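Local coordinates for protein ribulose-5-phosphate reductase 1 (Staphylococcus aureus, PDB 6XHK) that reduces D-ribulose 5-phosphate to D-ribitol 5-phosphate with NADPH, a step in the biosynthesis of poly(ribitol phosphate) wall teichoic acid, at residues 1-9 / 114-122. Sequence-based numbering, arbitrary orientation.
Sequences MINQVYQLV and DGFMQDFVL
Asn-3 meets the backbone of Phe-120 with both ends of its amide, a worked example of a side chain doing the work of a backbone pair. Its OD1 accepts from Phe-120 N at 2.9 Å, while its ND2 donates to Phe-120 O at 2.8 Å. The pairing is somewhat bent, with an N-H...O angle of 131° at OD1 and the donor tilted from the carbonyl plane. A chi1 of -164° swings CG beside the carbonyl carbon and sends the amide across to Phe-120. Phe-120 O takes a second donor, Gln-118 NE2, so two side-chain amides from different parts of the chain grip one carbonyl. Beyond it, Met-1 bends at chi3 (63°) and lays CE over one face of the Phe-120 ring, 4.2 Å from its centroid, while SD approaches obliquely in a Met-aromatic contact.

Asp-119 holds Gln-4 twice: its backbone N donates to Gln-4 O at 3.0 Å, and its OD2 receives Gln-4 NE2 through the syn lone pair. Asp-119 OD1 makes a long, weak ion pair with Arg-31. Tyr-6 N donates to Met-117 O at 2.9 Å, an oxygen that also lies at the edge of the Tyr-6 ring, and Tyr-6 CB packs on Met-117 CB. Tyr-6 OH comes within 4.0 Å of Asp-119 OD1, a contact in which ring and carboxylate stand nearly perpendicular.

The Asp-119 N to Gln-4 O and Tyr-6 N to Met-117 O bonds flank a single beta bridge, Val-5 with Gln-118, just after an inverse gamma turn centred on Met-117. They join the N-terminal strand 2-10, paired with strand 13-20, to the loop leading into strand 121-123 of the GroES-like domain found in zinc-containing alcohol dehydrogenases.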
loop_
_atom_site.group_PDB
_atom_site.type_symbol
_atom_site.label_atom_id
_atom_site.label_comp_id
_atom_site.label_asym_id
_atom_site.label_seq_id
_atom_site.Cartn_x
_atom_site.Cartn_y
_atom_site.Cartn_z
ATOM N N MET A 1 -4.900 28.045 -16.833
ATOM C CA MET A 1 -5.396 27.679 -15.498
ATOM C C MET A 1 -4.285 27.595 -14.434
ATOM O O MET A 1 -3.156 27.261 -14.753
ATOM C CB MET A 1 -6.160 26.367 -15.584
ATOM C CG MET A 1 -7.031 26.102 -14.384
ATOM S SD MET A 1 -8.318 24.862 -14.650
ATOM C CE MET A 1 -7.402 23.383 -14.999
ATOM N N ILE A 2 -4.601 27.932 -13.183
ATOM C CA ILE A 2 -3.609 28.039 -12.114
ATOM C C ILE A 2 -3.830 26.918 -11.113
ATOM O O ILE A 2 -4.918 26.794 -10.529
ATOM C CB ILE A 2 -3.659 29.397 -11.398
ATOM C CG1 ILE A 2 -3.314 30.539 -12.330
ATOM C CG2 ILE A 2 -2.663 29.418 -10.277
ATOM C CD1 ILE A 2 -1.971 30.391 -12.978
ATOM N N ASN A 3 -2.781 26.131 -10.878
ATOM C CA ASN A 3 -2.817 25.012 -9.942
ATOM C C ASN A 3 -2.077 25.400 -8.668
ATOM O O ASN A 3 -0.977 25.956 -8.730
ATOM C CB ASN A 3 -2.186 23.768 -10.567
ATOM C CG ASN A 3 -2.528 22.491 -9.822
ATOM O OD1 ASN A 3 -3.431 22.463 -8.994
ATOM N ND2 ASN A 3 -1.827 21.419 -10.143
ATOM N N GLN A 4 -2.696 25.151 -7.518
ATOM C CA GLN A 4 -2.022 25.340 -6.244
ATOM C C GLN A 4 -1.445 23.997 -5.824
ATOM O O GLN A 4 -2.185 23.018 -5.661
ATOM C CB GLN A 4 -2.961 25.861 -5.158
ATOM C CG GLN A 4 -3.648 27.152 -5.469
ATOM C CD GLN A 4 -4.686 27.519 -4.433
ATOM O OE1 GLN A 4 -4.633 28.620 -3.858
ATOM N NE2 GLN A 4 -5.615 26.598 -4.156
ATOM N N VAL A 5 -0.130 23.951 -5.660
ATOM C CA VAL A 5 0.565 22.765 -5.179
ATOM C C VAL A 5 0.928 23.000 -3.722
ATOM O O VAL A 5 1.398 24.086 -3.362
ATOM C CB VAL A 5 1.812 22.471 -6.028
ATOM C CG1 VAL A 5 2.637 21.374 -5.401
ATOM C CG2 VAL A 5 1.402 22.099 -7.438
ATOM N N TYR A 6 0.672 22.003 -2.881
ATOM C CA TYR A 6 0.966 22.068 -1.451
ATOM C C TYR A 6 2.214 21.230 -1.206
ATOM O O TYR A 6 2.148 20.004 -1.048
ATOM C CB TYR A 6 -0.246 21.618 -0.634
ATOM C CG TYR A 6 -1.472 22.473 -0.918
ATOM C CD1 TYR A 6 -1.615 23.740 -0.333
ATOM C CD2 TYR A 6 -2.414 22.077 -1.860
ATOM C CE1 TYR A 6 -2.714 24.546 -0.619
ATOM C CE2 TYR A 6 -3.512 22.880 -2.161
ATOM C CZ TYR A 6 -3.656 24.114 -1.545
ATOM O OH TYR A 6 -4.757 24.892 -1.862
ATOM N N GLN A 7 3.354 21.910 -1.208
ATOM C CA GLN A 7 4.658 21.296 -1.047
ATOM C C GLN A 7 5.110 21.355 0.410
ATOM O O GLN A 7 4.652 22.184 1.202
ATOM C CB GLN A 7 5.676 21.972 -1.978
ATOM C CG GLN A 7 5.607 21.428 -3.406
ATOM C CD GLN A 7 6.576 22.089 -4.368
ATOM O OE1 GLN A 7 7.000 23.228 -4.151
ATOM N NE2 GLN A 7 6.964 21.356 -5.426
ATOM N N LEU A 8 5.977 20.411 0.769
ATOM C CA LEU A 8 6.673 20.438 2.045
ATOM C C LEU A 8 7.975 21.205 1.851
ATOM O O LEU A 8 8.800 20.831 1.011
ATOM C CB LEU A 8 6.934 19.018 2.531
ATOM C CG LEU A 8 7.445 18.823 3.954
ATOM C CD1 LEU A 8 6.369 19.132 4.988
ATOM C CD2 LEU A 8 7.917 17.402 4.082
ATOM N N VAL A 9 8.131 22.307 2.585
ATOM C CA VAL A 9 9.303 23.166 2.449
ATOM C C VAL A 9 10.279 22.947 3.594
ATOM O O VAL A 9 11.432 23.400 3.510
ATOM C CB VAL A 9 8.898 24.652 2.379
ATOM C CG1 VAL A 9 7.977 24.893 1.205
ATOM C CG2 VAL A 9 8.221 25.079 3.679
ATOM N N ASP A 114 6.241 13.936 -8.904
ATOM C CA ASP A 114 5.445 14.917 -8.166
ATOM C C ASP A 114 4.274 14.211 -7.483
ATOM O O ASP A 114 3.955 13.071 -7.818
ATOM C CB ASP A 114 4.925 16.028 -9.088
ATOM C CG ASP A 114 5.161 17.431 -8.520
ATOM O OD1 ASP A 114 5.713 17.565 -7.399
ATOM O OD2 ASP A 114 4.781 18.408 -9.191
ATOM N N GLY A 115 3.622 14.899 -6.541
ATOM C CA GLY A 115 2.683 14.275 -5.633
ATOM C C GLY A 115 1.232 14.636 -5.898
ATOM O O GLY A 115 0.869 15.178 -6.943
ATOM N N PHE A 116 0.387 14.319 -4.910
ATOM C CA PHE A 116 -1.060 14.459 -5.048
ATOM C C PHE A 116 -1.657 15.579 -4.204
ATOM O O PHE A 116 -2.825 15.929 -4.409
ATOM C CB PHE A 116 -1.779 13.144 -4.693
ATOM C CG PHE A 116 -1.589 12.045 -5.703
ATOM C CD1 PHE A 116 -0.939 12.276 -6.903
ATOM C CD2 PHE A 116 -2.032 10.756 -5.429
ATOM C CE1 PHE A 116 -0.763 11.241 -7.828
ATOM C CE2 PHE A 116 -1.854 9.710 -6.346
ATOM C CZ PHE A 116 -1.226 9.956 -7.549
ATOM N N MET A 117 -0.912 16.164 -3.272
ATOM C CA MET A 117 -1.446 17.310 -2.537
ATOM C C MET A 117 -1.420 18.548 -3.428
ATOM O O MET A 117 -0.612 19.464 -3.266
ATOM C CB MET A 117 -0.677 17.528 -1.249
ATOM C CG MET A 117 -0.520 16.288 -0.430
ATOM S SD MET A 117 0.729 16.622 0.792
ATOM C CE MET A 117 -0.119 17.777 1.824
ATOM N N GLN A 118 -2.340 18.580 -4.388
ATOM C CA GLN A 118 -2.502 19.759 -5.224
ATOM C C GLN A 118 -3.954 19.847 -5.688
ATOM O O GLN A 118 -4.732 18.901 -5.543
ATOM C CB GLN A 118 -1.519 19.738 -6.405
ATOM C CG GLN A 118 -1.387 18.436 -7.146
ATOM C CD GLN A 118 -0.033 18.319 -7.796
ATOM O OE1 GLN A 118 0.977 18.561 -7.148
ATOM N NE2 GLN A 118 -0.002 18.016 -9.092
ATOM N N ASP A 119 -4.318 21.013 -6.240
ATOM C CA ASP A 119 -5.696 21.216 -6.677
ATOM C C ASP A 119 -6.033 20.354 -7.890
ATOM O O ASP A 119 -7.178 19.908 -8.025
ATOM C CB ASP A 119 -5.961 22.687 -7.000
ATOM C CG ASP A 119 -6.219 23.534 -5.764
ATOM O OD1 ASP A 119 -6.732 22.991 -4.755
ATOM O OD2 ASP A 119 -5.951 24.762 -5.830
ATOM N N PHE A 120 -5.062 20.105 -8.782
ATOM C CA PHE A 120 -5.291 19.262 -9.949
ATOM C C PHE A 120 -4.077 18.367 -10.174
ATOM O O PHE A 120 -2.936 18.800 -9.986
ATOM C CB PHE A 120 -5.532 20.086 -11.213
ATOM C CG PHE A 120 -6.714 21.005 -11.127
ATOM C CD1 PHE A 120 -8.005 20.527 -11.275
ATOM C CD2 PHE A 120 -6.510 22.386 -10.998
ATOM C CE1 PHE A 120 -9.075 21.390 -11.210
ATOM C CE2 PHE A 120 -7.564 23.262 -10.954
ATOM C CZ PHE A 120 -8.853 22.765 -11.062
ATOM N N VAL A 121 -4.327 17.125 -10.580
ATOM C CA VAL A 121 -3.284 16.147 -10.884
ATOM C C VAL A 121 -3.427 15.751 -12.343
ATOM O O VAL A 121 -4.504 15.323 -12.767
ATOM C CB VAL A 121 -3.369 14.911 -9.974
ATOM C CG1 VAL A 121 -2.230 13.991 -10.239
ATOM C CG2 VAL A 121 -3.305 15.329 -8.527
ATOM N N LEU A 122 -2.347 15.884 -13.108
ATOM C CA LEU A 122 -2.364 15.494 -14.514
ATOM C C LEU A 122 -1.839 14.076 -14.662
ATOM O O LEU A 122 -0.806 13.730 -14.095
ATOM C CB LEU A 122 -1.530 16.444 -15.362
ATOM C CG LEU A 122 -1.969 17.874 -15.139
ATOM C CD1 LEU A 122 -1.067 18.561 -14.110
ATOM C CD2 LEU A 122 -1.934 18.564 -16.452
#